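Local coordinates for protein SAM-dependent methyltransferase (PDB 5EPE) that probably transfers methyl groups from S-adenosyl-L-methionine to an acceptor substrate, and binds the by-product S-adenosyl-L-homocysteine, at residues W54-G59 against E80-A85; Q74-A79 against V88-G93; G117-T122 against I136-P141; A153-A158 against P227-T232; D190-Y195 against T232-Y237. All blocks are in the same frame, centred on the assembly; numbering follows the deposited sequence.

Contact 1 (W54-G59 against E80-A85)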
# COMPACT_ATOMS: atom_id res chain seq x y z
N TRP A 54 -17.89 -43.96 13.02
CA TRP A 54 -18.97 -44.12 12.03
C TRP A 54 -19.66 -45.48 12.14
O TRP A 54 -20.86 -45.58 11.92
CB TRP A 54 -18.45 -43.86 10.61
CG TRP A 54 -18.01 -42.40 10.39
CD1 TRP A 54 -18.02 -41.36 11.29
CD2 TRP A 54 -17.42 -41.88 9.21
NE1 TRP A 54 -17.48 -40.21 10.72
CE2 TRP A 54 -17.10 -40.51 9.45
CE3 TRP A 54 -17.12 -42.43 7.97
CZ2 TRP A 54 -16.53 -39.70 8.46
CZ3 TRP A 54 -16.56 -41.62 6.99
CH2 TRP A 54 -16.28 -40.27 7.25
N ALA A 55 -18.93 -46.51 12.50
CA ALA A 55 -19.58 -47.80 12.76
C ALA A 55 -20.61 -47.67 13.92
O ALA A 55 -21.77 -48.10 13.79
CB ALA A 55 -18.51 -48.85 13.08
N ARG A 56 -20.18 -47.04 15.01
CA ARG A 56 -20.97 -46.81 16.21
C ARG A 56 -22.15 -45.91 15.89
O ARG A 56 -23.25 -46.16 16.33
CB ARG A 56 -20.11 -46.09 17.25
CG ARG A 56 -20.80 -45.84 18.60
CD ARG A 56 -19.94 -44.96 19.50
NE ARG A 56 -19.80 -43.63 18.89
CZ ARG A 56 -18.85 -42.74 19.18
NH1 ARG A 56 -17.93 -43.02 20.10
NH2 ARG A 56 -18.79 -41.57 18.54
N ASP A 57 -21.91 -44.84 15.17
CA ASP A 57 -22.94 -43.82 15.02
C ASP A 57 -23.86 -44.03 13.81
O ASP A 57 -25.00 -43.57 13.83
CB ASP A 57 -22.28 -42.43 14.98
CG ASP A 57 -21.66 -42.04 16.30
OD1 ASP A 57 -22.07 -42.63 17.34
OD2 ASP A 57 -20.77 -41.17 16.35
N HIS A 58 -23.37 -44.67 12.75
CA HIS A 58 -24.13 -44.81 11.51
C HIS A 58 -24.36 -46.24 11.08
O HIS A 58 -25.08 -46.45 10.12
CB HIS A 58 -23.47 -44.04 10.38
CG HIS A 58 -23.39 -42.58 10.65
ND1 HIS A 58 -24.49 -41.76 10.54
CD2 HIS A 58 -22.38 -41.81 11.11
CE1 HIS A 58 -24.16 -40.54 10.91
NE2 HIS A 58 -22.89 -40.54 11.26
N GLY A 59 -23.74 -47.21 11.76
CA GLY A 59 -23.92 -48.61 11.42
C GLY A 59 -23.18 -49.03 10.16
O GLY A 59 -23.49 -50.06 9.57
N GLU A 80 -12.91 -52.57 19.73
CA GLU A 80 -13.37 -53.33 20.90
C GLU A 80 -14.02 -52.38 21.90
O GLU A 80 -15.10 -52.66 22.39
CB GLU A 80 -12.20 -54.05 21.57
CG GLU A 80 -11.74 -55.30 20.86
N ALA A 81 -13.36 -51.27 22.23
CA ALA A 81 -13.84 -50.36 23.24
C ALA A 81 -15.22 -49.79 22.86
O ALA A 81 -16.07 -49.55 23.75
CB ALA A 81 -12.85 -49.21 23.41
N LEU A 82 -15.45 -49.58 21.57
CA LEU A 82 -16.73 -49.01 21.08
C LEU A 82 -17.83 -50.05 20.77
O LEU A 82 -18.98 -49.69 20.51
CB LEU A 82 -16.50 -48.09 19.87
CG LEU A 82 -16.34 -46.62 20.21
CD1 LEU A 82 -15.49 -46.33 21.42
CD2 LEU A 82 -15.81 -45.84 19.00
N GLY A 83 -17.47 -51.31 20.78
CA GLY A 83 -18.42 -52.38 20.48
C GLY A 83 -18.71 -52.57 19.01
O GLY A 83 -19.75 -53.12 18.66
N VAL A 84 -17.77 -52.19 18.15
CA VAL A 84 -17.94 -52.27 16.70
C VAL A 84 -16.94 -53.15 15.98
O VAL A 84 -16.84 -53.08 14.76
CB VAL A 84 -17.91 -50.87 16.08
CG1 VAL A 84 -19.06 -50.04 16.67
CG2 VAL A 84 -16.57 -50.18 16.32
N ALA A 85 -16.20 -53.99 16.71
CA ALA A 85 -15.24 -54.92 16.06
C ALA A 85 -15.89 -55.83 14.98
O ALA A 85 -15.23 -56.23 14.01
CB ALA A 85 -14.53 -55.79 17.10

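Contact 2 (Q74-A79 against V88-G93)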
# COMPACT_ATOMS: atom_id res chain seq x y z
N GLN A 74 -3.90 -49.78 18.04
CA GLN A 74 -4.82 -48.84 18.68
C GLN A 74 -6.18 -48.92 18.05
O GLN A 74 -7.20 -48.90 18.74
CB GLN A 74 -4.27 -47.40 18.60
CG GLN A 74 -2.97 -47.23 19.42
CD GLN A 74 -2.36 -45.85 19.34
OE1 GLN A 74 -2.72 -45.03 18.45
NE2 GLN A 74 -1.45 -45.56 20.28
N ALA A 75 -6.20 -49.05 16.72
CA ALA A 75 -7.48 -49.13 15.99
C ALA A 75 -8.28 -50.35 16.45
O ALA A 75 -9.48 -50.26 16.71
CB ALA A 75 -7.22 -49.20 14.50
N LYS A 76 -7.60 -51.46 16.55
CA LYS A 76 -8.24 -52.71 17.04
C LYS A 76 -8.74 -52.59 18.50
O LYS A 76 -9.86 -53.00 18.81
CB LYS A 76 -7.25 -53.84 16.92
CG LYS A 76 -6.98 -54.26 15.48
CD LYS A 76 -5.83 -55.27 15.50
CE LYS A 76 -5.50 -55.87 14.14
NZ LYS A 76 -6.70 -56.49 13.48
N ARG A 77 -7.96 -51.95 19.37
CA ARG A 77 -8.45 -51.69 20.74
C ARG A 77 -9.63 -50.73 20.77
O ARG A 77 -10.55 -50.90 21.59
CB ARG A 77 -7.34 -51.15 21.62
CG ARG A 77 -6.27 -52.14 21.94
CD ARG A 77 -5.46 -51.69 23.16
NE ARG A 77 -4.53 -50.61 22.78
CZ ARG A 77 -3.29 -50.82 22.31
NH1 ARG A 77 -2.80 -52.05 22.16
NH2 ARG A 77 -2.52 -49.81 22.00
N ARG A 78 -9.61 -49.75 19.87
CA ARG A 78 -10.69 -48.77 19.76
C ARG A 78 -12.03 -49.45 19.35
O ARG A 78 -13.09 -49.16 19.94
CB ARG A 78 -10.31 -47.66 18.77
CG ARG A 78 -11.19 -46.43 18.84
CD ARG A 78 -11.16 -45.73 20.19
NE ARG A 78 -11.89 -44.47 20.06
CZ ARG A 78 -12.62 -43.89 21.01
NH1 ARG A 78 -12.76 -44.44 22.21
NH2 ARG A 78 -13.28 -42.75 20.74
N ALA A 79 -11.96 -50.36 18.38
CA ALA A 79 -13.16 -51.03 17.88
C ALA A 79 -13.77 -51.92 18.98
O ALA A 79 -14.99 -51.99 19.14
CB ALA A 79 -12.82 -51.88 16.65
N VAL A 88 -15.91 -53.43 11.64
CA VAL A 88 -14.73 -52.78 11.04
C VAL A 88 -13.47 -53.57 11.31
O VAL A 88 -13.28 -54.02 12.46
CB VAL A 88 -14.58 -51.31 11.49
CG1 VAL A 88 -15.76 -50.48 11.01
CG2 VAL A 88 -14.52 -51.17 13.00
N LYS A 89 -12.66 -53.76 10.25
CA LYS A 89 -11.47 -54.61 10.25
C LYS A 89 -10.28 -53.73 9.97
O LYS A 89 -10.33 -52.90 9.05
CB LYS A 89 -11.55 -55.65 9.12
CG LYS A 89 -10.34 -56.59 8.99
N PHE A 90 -9.20 -53.91 10.73
CA PHE A 90 -7.96 -53.16 10.55
C PHE A 90 -6.82 -54.05 10.15
O PHE A 90 -6.60 -55.12 10.80
CB PHE A 90 -7.64 -52.38 11.80
CG PHE A 90 -8.69 -51.39 12.10
CD1 PHE A 90 -8.75 -50.20 11.38
CD2 PHE A 90 -9.69 -51.68 13.01
CE1 PHE A 90 -9.76 -49.29 11.60
CE2 PHE A 90 -10.70 -50.77 13.24
CZ PHE A 90 -10.75 -49.58 12.54
N ILE A 91 -6.10 -53.64 9.11
CA ILE A 91 -5.04 -54.45 8.57
C ILE A 91 -3.77 -53.66 8.65
O ILE A 91 -3.73 -52.51 8.20
CB ILE A 91 -5.30 -54.84 7.11
CG1 ILE A 91 -6.54 -55.76 7.04
CG2 ILE A 91 -4.08 -55.55 6.53
CD1 ILE A 91 -7.00 -56.10 5.63
N HIS A 92 -2.73 -54.30 9.21
CA HIS A 92 -1.41 -53.68 9.21
C HIS A 92 -0.71 -53.98 7.89
O HIS A 92 -0.47 -55.13 7.54
CB HIS A 92 -0.53 -54.12 10.38
CG HIS A 92 0.85 -53.56 10.33
ND1 HIS A 92 1.96 -54.30 10.62
CD2 HIS A 92 1.29 -52.33 9.99
CE1 HIS A 92 3.04 -53.55 10.49
NE2 HIS A 92 2.66 -52.34 10.11
N GLY A 93 -0.39 -52.92 7.14
CA GLY A 93 0.31 -53.09 5.86
C GLY A 93 0.36 -51.86 4.97
O GLY A 93 -0.14 -50.81 5.32
O HOH W 1 -9.59 -55.81 13.06

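Contact 3 (G117-T122 against I136-P141)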
# COMPACT_ATOMS: atom_id res chain seq x y z
N GLY A 117 1.16 -41.58 -4.96
CA GLY A 117 1.95 -40.56 -5.61
C GLY A 117 1.24 -39.26 -5.80
O GLY A 117 1.57 -38.53 -6.73
N GLY A 118 0.25 -38.96 -4.97
CA GLY A 118 -0.38 -37.68 -4.97
C GLY A 118 -1.89 -37.80 -5.06
O GLY A 118 -2.45 -38.88 -5.09
N VAL A 119 -2.54 -36.65 -5.05
CA VAL A 119 -3.99 -36.56 -5.03
C VAL A 119 -4.63 -37.28 -6.21
O VAL A 119 -5.41 -38.18 -6.02
CB VAL A 119 -4.44 -35.11 -4.98
CG1 VAL A 119 -5.97 -35.02 -5.12
CG2 VAL A 119 -3.99 -34.48 -3.65
N ALA A 120 -4.18 -36.97 -7.45
CA ALA A 120 -4.77 -37.58 -8.64
C ALA A 120 -4.56 -39.05 -8.68
O ALA A 120 -5.49 -39.81 -9.01
CB ALA A 120 -4.21 -36.96 -9.89
N GLY A 121 -3.35 -39.49 -8.33
CA GLY A 121 -3.06 -40.92 -8.33
C GLY A 121 -3.93 -41.67 -7.33
O GLY A 121 -4.43 -42.81 -7.59
N THR A 122 -4.09 -41.06 -6.16
CA THR A 122 -4.87 -41.68 -5.10
C THR A 122 -6.35 -41.77 -5.46
O THR A 122 -6.98 -42.78 -5.21
CB THR A 122 -4.66 -40.94 -3.78
OG1 THR A 122 -3.28 -41.05 -3.40
CG2 THR A 122 -5.48 -41.58 -2.66
N ILE A 136 -15.82 -40.69 -3.13
CA ILE A 136 -14.39 -40.73 -2.80
C ILE A 136 -14.14 -39.57 -1.81
O ILE A 136 -14.62 -38.44 -2.04
CB ILE A 136 -13.51 -40.58 -4.06
CG1 ILE A 136 -13.71 -41.82 -4.95
CG2 ILE A 136 -12.05 -40.31 -3.70
CD1 ILE A 136 -13.13 -41.77 -6.36
N LEU A 137 -13.40 -39.87 -0.74
CA LEU A 137 -13.01 -38.89 0.30
C LEU A 137 -11.52 -38.67 0.27
O LEU A 137 -10.76 -39.62 0.36
CB LEU A 137 -13.34 -39.36 1.70
CG LEU A 137 -14.73 -39.56 2.14
CD1 LEU A 137 -14.75 -39.82 3.66
CD2 LEU A 137 -15.57 -38.33 1.84
N MSE A 138 -11.14 -37.40 0.14
CA MSE A 138 -9.72 -36.99 0.17
C MSE A 138 -9.53 -35.95 1.24
O MSE A 138 -10.21 -34.92 1.24
CB MSE A 138 -9.34 -36.37 -1.18
CG MSE A 138 -9.43 -37.37 -2.37
SE MSE A 138 -8.16 -38.90 -2.15
CE MSE A 138 -6.54 -37.89 -2.36
N GLY A 139 -8.61 -36.20 2.16
CA GLY A 139 -8.27 -35.31 3.25
C GLY A 139 -6.93 -34.67 2.84
O GLY A 139 -5.92 -35.37 2.65
N GLU A 140 -6.92 -33.34 2.66
CA GLU A 140 -5.78 -32.66 2.03
C GLU A 140 -5.59 -31.23 2.54
O GLU A 140 -6.59 -30.54 2.80
CB GLU A 140 -5.96 -32.61 0.49
CG GLU A 140 -5.88 -33.95 -0.25
CD GLU A 140 -4.48 -34.51 -0.21
OE1 GLU A 140 -4.35 -35.76 -0.21
OE2 GLU A 140 -3.50 -33.70 -0.23
N PRO A 141 -4.31 -30.78 2.58
CA PRO A 141 -4.01 -29.37 2.81
C PRO A 141 -4.19 -28.45 1.63
O PRO A 141 -4.23 -28.87 0.44
CB PRO A 141 -2.55 -29.38 3.31
CG PRO A 141 -1.97 -30.67 2.77
CD PRO A 141 -3.09 -31.57 2.35

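Contact 4 (A153-A158 against P227-T232)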
# COMPACT_ATOMS: atom_id res chain seq x y z
N ALA A 153 6.09 -21.56 3.51
CA ALA A 153 5.76 -22.84 2.84
C ALA A 153 6.62 -24.00 3.36
O ALA A 153 6.08 -25.05 3.76
CB ALA A 153 5.84 -22.71 1.33
N LYS A 154 7.92 -23.79 3.43
CA LYS A 154 8.84 -24.80 3.98
C LYS A 154 8.64 -25.05 5.50
O LYS A 154 8.91 -26.15 6.00
CB LYS A 154 10.28 -24.40 3.70
CG LYS A 154 10.61 -24.31 2.21
CD LYS A 154 12.09 -23.98 2.07
CE LYS A 154 12.47 -23.57 0.66
NZ LYS A 154 12.13 -24.65 -0.31
N ALA A 155 8.15 -24.05 6.23
CA ALA A 155 7.80 -24.23 7.62
C ALA A 155 6.45 -24.95 7.81
O ALA A 155 6.13 -25.34 8.92
CB ALA A 155 7.78 -22.89 8.33
N CYS A 156 5.66 -25.05 6.73
CA CYS A 156 4.39 -25.81 6.66
C CYS A 156 4.58 -27.21 5.97
O CYS A 156 3.62 -27.81 5.52
CB CYS A 156 3.31 -24.98 5.90
SG CYS A 156 2.69 -23.45 6.72
N HIS A 157 5.82 -27.71 5.88
CA HIS A 157 6.11 -29.05 5.35
C HIS A 157 5.81 -29.23 3.83
O HIS A 157 5.64 -30.37 3.37
CB HIS A 157 5.44 -30.14 6.22
N ALA A 158 5.76 -28.11 3.08
CA ALA A 158 5.77 -28.06 1.59
C ALA A 158 7.20 -27.70 1.11
O ALA A 158 8.01 -27.28 1.90
CB ALA A 158 4.80 -27.01 1.11
N PRO A 227 5.80 -24.60 19.22
CA PRO A 227 4.62 -23.75 19.43
C PRO A 227 4.75 -22.47 18.58
O PRO A 227 3.81 -22.09 17.94
CB PRO A 227 4.63 -23.48 20.93
CG PRO A 227 5.24 -24.76 21.50
CD PRO A 227 6.30 -25.11 20.52
N GLU A 228 5.93 -21.86 18.61
CA GLU A 228 6.13 -20.59 17.86
C GLU A 228 6.12 -20.79 16.40
O GLU A 228 5.51 -19.97 15.71
CB GLU A 228 7.44 -19.88 18.24
CG GLU A 228 7.35 -19.26 19.57
CD GLU A 228 8.74 -19.09 20.16
OE1 GLU A 228 8.99 -19.78 21.15
OE2 GLU A 228 9.57 -18.25 19.68
N ARG A 229 6.75 -21.86 15.93
CA ARG A 229 6.73 -22.21 14.52
C ARG A 229 5.28 -22.40 14.03
O ARG A 229 4.88 -21.87 12.98
CB ARG A 229 7.50 -23.52 14.20
CG ARG A 229 7.61 -23.84 12.68
CD ARG A 229 7.57 -25.31 12.16
NE ARG A 229 6.46 -26.10 12.69
CZ ARG A 229 5.18 -26.06 12.30
NH1 ARG A 229 4.26 -26.81 12.94
NH2 ARG A 229 4.78 -25.28 11.27
N TYR A 230 4.54 -23.24 14.76
CA TYR A 230 3.14 -23.53 14.46
C TYR A 230 2.31 -22.22 14.41
O TYR A 230 1.57 -21.98 13.47
CB TYR A 230 2.56 -24.54 15.49
CG TYR A 230 1.09 -24.58 15.46
CD1 TYR A 230 0.43 -25.14 14.38
CD2 TYR A 230 0.33 -24.02 16.49
CE1 TYR A 230 -0.93 -25.13 14.30
CE2 TYR A 230 -1.04 -24.03 16.44
CZ TYR A 230 -1.69 -24.61 15.35
OH TYR A 230 -3.07 -24.61 15.23
N ALA A 231 2.42 -21.38 15.43
CA ALA A 231 1.62 -20.16 15.52
C ALA A 231 1.97 -19.15 14.39
O ALA A 231 1.10 -18.49 13.87
CB ALA A 231 1.80 -19.51 16.87
N THR A 232 3.24 -19.02 14.07
CA THR A 232 3.72 -18.10 13.05
C THR A 232 3.33 -18.56 11.63
O THR A 232 2.96 -17.74 10.79
CB THR A 232 5.26 -17.94 13.16
OG1 THR A 232 5.58 -17.44 14.46
CG2 THR A 232 5.88 -17.01 12.07

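Contact 5 (D190-Y195 against T232-Y237). With NA (sodium ion), chain C.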
# COMPACT_ATOMS: atom_id res chain seq x y z
N ASP A 190 -8.96 -24.01 15.60
CA ASP A 190 -9.12 -24.82 16.79
C ASP A 190 -8.83 -26.28 16.56
O ASP A 190 -8.24 -26.95 17.40
CB ASP A 190 -10.48 -24.63 17.42
CG ASP A 190 -10.66 -23.20 18.00
OD1 ASP A 190 -9.73 -22.56 18.58
OD2 ASP A 190 -11.79 -22.69 17.85
N SER A 191 -9.19 -26.80 15.39
CA SER A 191 -8.90 -28.18 15.09
C SER A 191 -7.44 -28.41 14.78
O SER A 191 -6.88 -29.44 15.17
CB SER A 191 -9.92 -28.77 14.08
OG SER A 191 -9.76 -28.27 12.85
N TRP A 192 -6.79 -27.44 14.15
CA TRP A 192 -5.36 -27.47 13.99
C TRP A 192 -4.66 -27.48 15.36
O TRP A 192 -3.68 -28.20 15.55
CB TRP A 192 -4.85 -26.28 13.18
CG TRP A 192 -4.73 -26.51 11.69
CD1 TRP A 192 -5.51 -26.01 10.71
CD2 TRP A 192 -3.73 -27.30 11.04
NE1 TRP A 192 -5.10 -26.45 9.48
CE2 TRP A 192 -3.99 -27.24 9.66
CE3 TRP A 192 -2.65 -28.05 11.50
CZ2 TRP A 192 -3.19 -27.88 8.74
CZ3 TRP A 192 -1.87 -28.69 10.59
CH2 TRP A 192 -2.16 -28.64 9.23
N ASP A 193 -5.15 -26.66 16.29
CA ASP A 193 -4.57 -26.62 17.65
C ASP A 193 -4.61 -27.97 18.30
O ASP A 193 -3.63 -28.39 18.93
CB ASP A 193 -5.31 -25.63 18.56
CG ASP A 193 -5.08 -24.19 18.23
OD1 ASP A 193 -4.21 -23.83 17.40
OD2 ASP A 193 -5.88 -23.32 18.70
N ARG A 194 -5.76 -28.68 18.15
CA ARG A 194 -5.89 -30.04 18.71
C ARG A 194 -4.87 -31.02 18.19
O ARG A 194 -4.28 -31.77 18.99
CB ARG A 194 -7.29 -30.69 18.51
CG ARG A 194 -8.46 -29.98 19.17
CD ARG A 194 -8.48 -30.10 20.69
NE ARG A 194 -7.54 -29.09 21.20
CZ ARG A 194 -6.44 -29.32 21.93
NH1 ARG A 194 -5.66 -28.27 22.24
NH2 ARG A 194 -6.06 -30.56 22.29
N TYR A 195 -4.66 -31.02 16.88
CA TYR A 195 -3.68 -31.87 16.26
C TYR A 195 -2.21 -31.53 16.69
O TYR A 195 -1.45 -32.44 17.07
CB TYR A 195 -3.84 -31.82 14.73
CG TYR A 195 -2.77 -32.54 14.01
CD1 TYR A 195 -2.60 -33.91 14.21
CD2 TYR A 195 -1.90 -31.87 13.18
CE1 TYR A 195 -1.61 -34.60 13.59
CE2 TYR A 195 -0.89 -32.53 12.56
CZ TYR A 195 -0.76 -33.89 12.78
OH TYR A 195 0.26 -34.56 12.20
N THR A 232 3.24 -19.02 14.07
CA THR A 232 3.72 -18.10 13.05
C THR A 232 3.33 -18.56 11.63
O THR A 232 2.96 -17.74 10.79
CB THR A 232 5.26 -17.94 13.16
OG1 THR A 232 5.58 -17.44 14.46
CG2 THR A 232 5.88 -17.01 12.07
N ASN A 233 3.43 -19.86 11.38
CA ASN A 233 3.31 -20.42 10.02
C ASN A 233 1.97 -21.17 9.85
O ASN A 233 1.03 -20.62 9.31
CB ASN A 233 4.55 -21.29 9.75
CG ASN A 233 5.84 -20.47 9.84
OD1 ASN A 233 6.04 -19.58 9.05
ND2 ASN A 233 6.61 -20.67 10.85
N THR A 234 1.83 -22.33 10.42
CA THR A 234 0.70 -23.16 10.13
C THR A 234 -0.61 -22.50 10.49
O THR A 234 -1.57 -22.55 9.68
CB THR A 234 0.87 -24.47 10.88
OG1 THR A 234 2.16 -25.00 10.52
CG2 THR A 234 -0.21 -25.49 10.60
N ARG A 235 -0.73 -21.98 11.72
CA ARG A 235 -2.05 -21.61 12.24
C ARG A 235 -2.75 -20.57 11.37
O ARG A 235 -3.95 -20.61 11.19
CB ARG A 235 -1.93 -21.13 13.69
CG ARG A 235 -3.25 -21.11 14.41
CD ARG A 235 -3.08 -20.73 15.88
NE ARG A 235 -4.29 -21.09 16.61
CZ ARG A 235 -5.37 -20.33 16.72
NH1 ARG A 235 -5.39 -19.12 16.26
NH2 ARG A 235 -6.49 -20.82 17.35
N GLU A 236 -2.01 -19.63 10.82
CA GLU A 236 -2.54 -18.58 9.99
C GLU A 236 -2.65 -18.93 8.51
O GLU A 236 -3.54 -18.50 7.85
CB GLU A 236 -1.65 -17.33 10.19
CG GLU A 236 -1.88 -16.67 11.60
CD GLU A 236 -3.32 -16.17 11.73
OE1 GLU A 236 -3.80 -15.53 10.77
OE2 GLU A 236 -4.04 -16.46 12.72
N TYR A 237 -1.72 -19.74 8.00
CA TYR A 237 -1.58 -19.95 6.56
C TYR A 237 -2.07 -21.30 6.02
O TYR A 237 -2.45 -21.35 4.84
CB TYR A 237 -0.10 -19.79 6.19
CG TYR A 237 0.35 -18.40 6.36
CD1 TYR A 237 0.03 -17.42 5.40
CD2 TYR A 237 1.09 -18.02 7.49
CE1 TYR A 237 0.43 -16.10 5.56
CE2 TYR A 237 1.48 -16.70 7.68
CZ TYR A 237 1.17 -15.76 6.71
OH TYR A 237 1.60 -14.49 6.87
NA NA C . -13.41 -22.42 15.97
O HOH W 2 -9.18 -19.90 18.03
O HOH W 3 -11.36 -21.75 15.17
O HOH W 4 -14.24 -20.99 14.23
O HOH W 5 -15.66 -23.09 15.65
O HOH W 6 -13.96 -24.53 17.35

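Contact 1 (W54-G59 against E80-A85)
A55, in the last turn of helix 49-58, and V84, just past the end of helix 69-82, are the point where the two backbones come nearest, 6.2 Å between their CA atoms. Helix 69-82 stops in a Schellman motif at G83, whose phi of 78° strains glycine less than a residue with a side chain, and the turn presents V84 to the neighbouring helix. There V84 CB lies 3.7 Å from A55 CB, an approach that alanine's single methyl permits, while V84 CG1 reaches past it to within 3.6 Å of R56 N. Toward solvent, R56 crosses L82 at a slant. Its chain leaves with CG anti to the backbone N (chi1 -177°) and bends at chi3, which lays R56 CD against L82 CG at 4.0 Å and R56 NH1 against L82 CD2 at 3.7 Å. The guanidinium is held by D57, gripped side-on: R56 NE to D57 OD1 at 2.9 Å and R56 NH2 to D57 OD2 at 3.0 Å. Arginine thus supplies an apolar stem and a paired charged end. Around this seam, A55 also packs on V88 of strand 88-92, and W54 on L32 and L34 before strand 39-43.

Contact 2 (Q74-A79 against V88-G93)
F90 takes the methyl of A75 squarely over one face of its ring, the centre of the joint between helix 74-79 and strand 88-92. These belong to a beta-alpha-beta unit, strand 61-66, helix 69-82, strand 88-92, of the Rossmann-like methyltransferase fold, and run nearly antiparallel, their axes 165° apart and 8.5 Å at closest approach. A75 CB stands 3.6 Å from the ring centroid, only 12° off the ring normal, in a CH-pi contact; alanine suits the place, since its one methyl lets the helix lie close over the ring. A79 CB comes instead to the ring edge, 4.2 Å from F90 CE2, and also touches V88 CG2 at 4.1 Å. The ring reaches the helix with CG anti to the carbonyl carbon. Replacing F90 with an alanine is likely to open a gap beneath A75 and A79 and leave the helix poorly seated on the sheet. On the outer side K76 runs past F90 in the opposite sense, its apolar stem leading to a polar tip, as a lysine at the border of a core allows. Bent at its last torsion, it donates from K76 NZ to F90 O at 3.0 Å, tilted 18° from the carbonyl plane.

One step out, L51 and C52 of helix 49-58 also pack against the ring, and backbone bonds from K89 and I91 to strand 61-66 fix the strand. Just beyond it, G93 touches the bound S-adenosyl-L-homocysteine. At the outer margin a water joins K76 NZ to F90 N, 3.0 Å from each.

Contact 3 (G117-T122 against I136-P141)
The carboxylate of E140 has V119 CG2 over one face, 3.5 Å from E140 CD and nearly centred between the two oxygens. E140 OE1 also takes part in a hydrogen bond with S113 OG, which helps fix the group's rotation. The methyl arrives there because V119 CG2 is anti to the carbonyl carbon, while its sister CG1 turns toward strand 136-141 and meets M138 CE at 4.0 Å. M138, modelled as selenomethionine, folds at chi2 and chi3, so that its end curls back against the first turn of helix 119-127: M138 SE lies 3.8 Å from T122 CG2, and M138 CE 3.8 Å from V119 O. A flexible, unbranched chain suits this place between helix and sheet, where I123 and L126 also pack on it. G118 is the N-cap, its carbonyl accepting from T122 N at 2.9 Å, and backbone angles forbidding to other residues explain the glycine. The contact thus seats the first turn of the helix on an inner strand of the Rossmann-like sheet, between strands 104-110 and 238-247. Its chemistry is apolar except at E140, which, if ionised, would probably be stabilised by the nearby helix N-terminus and by S113 OG.

Contact 4 (A153-A158 against P227-T232)
A155 and R229 carry this small contact alone, and its tight part is a single polar point: R229 NH2 lies 2.7 Å from A155 O. The bond is weak, since the N-H bends away from the line to the oxygen at 119°. R229 NH2 has a stronger partner in T234 OG1, and R229 NH1 pairs with E226, so the carbonyl is met by a group already positioned from its own helix. Bends at chi2 and chi3 fold the R229 chain back, bringing R229 CD to 3.5 Å from A155 O. By contrast the apolar approach is loose, A155 CB and R229 CG being 4.5 Å apart; the A155 methyl finds a closer neighbour in N233. Toward solvent, K154 is exposed and H157 poorly ordered, though the turn after A153 is held by A153 O, which accepts from C156 N and A158 N. Arginine suits the place because its several N-H groups can serve T234, E226 and A155 O at once. The geometry is that of a carbonyl, where helix 150-155 gives way to the following loop, meeting the flank of helix 216-237 just before its wider pi-type turn at 230-232.

Contact 5 (D190-Y195 against T232-Y237)
W192 and R235 mark the closest backbone approach, 7.0 Å between CA atoms, of the 190-195 part of helix 189-209 and the 232-237 part of helix 216-237, whose axes run 144° apart. T234 sets its methyl over one face of the W192 six-membered ring, CG2 3.7 Å from the centroid, a CH-pi contact. Threonine suits the place twice over: with CG2 anti to the backbone N, its hydroxyl is left for R229. R235 is extended from CG to NE and forms a side-on bidentate salt bridge with D193, R235 NE to D193 OD1 at 2.9 Å and R235 NH2 to D193 OD2 at 2.9 Å, the two planes only 23° apart. D193 OD1 offers its syn lone pair and is also held by Y230 OH. A long ion pair from R235 NH2 to D190 OD1 (3.9 Å), spanned by a water, completes a salt-bridge network. D190 OD2 binds a sodium ion at 2.5 Å; four waters also bind this ion, and D188 of this chain and D188 of the third subunit bind sodium alongside D190. A leucine in place of R235 would probably leave the buried D193 carboxylate without its charged mate. Beyond the pair, W192 rests on L238 and W240 of strand 238-247, while L186 and M184 of the third subunit pack on R235 and D193, placing this helix pair between the sheet and the neighbouring chain.

Contacts 2, 3 and 5 are buried, contact 1 is partly so, and contact 4 lies at the surface. Contacts 1 and 2 share helix 69-82 and meet where V84 N approaches A79 O; both are mainly apolar, with a basic residue at the outer margin. Contact 3 seats a helix elsewhere on the same sheet as contact 2, and touches contact 1 through W54 and L137. Contacts 4 and 5 share T232, and are joined by side-chain hydrogen bonds along helix 216-237 and to helix 189-209. Both also touch the third subunit, and here charge takes over: paired across the core of contact 5, whereas in contact 4 the arginine is anchored mainly within its own helix and gives only a weak bond across.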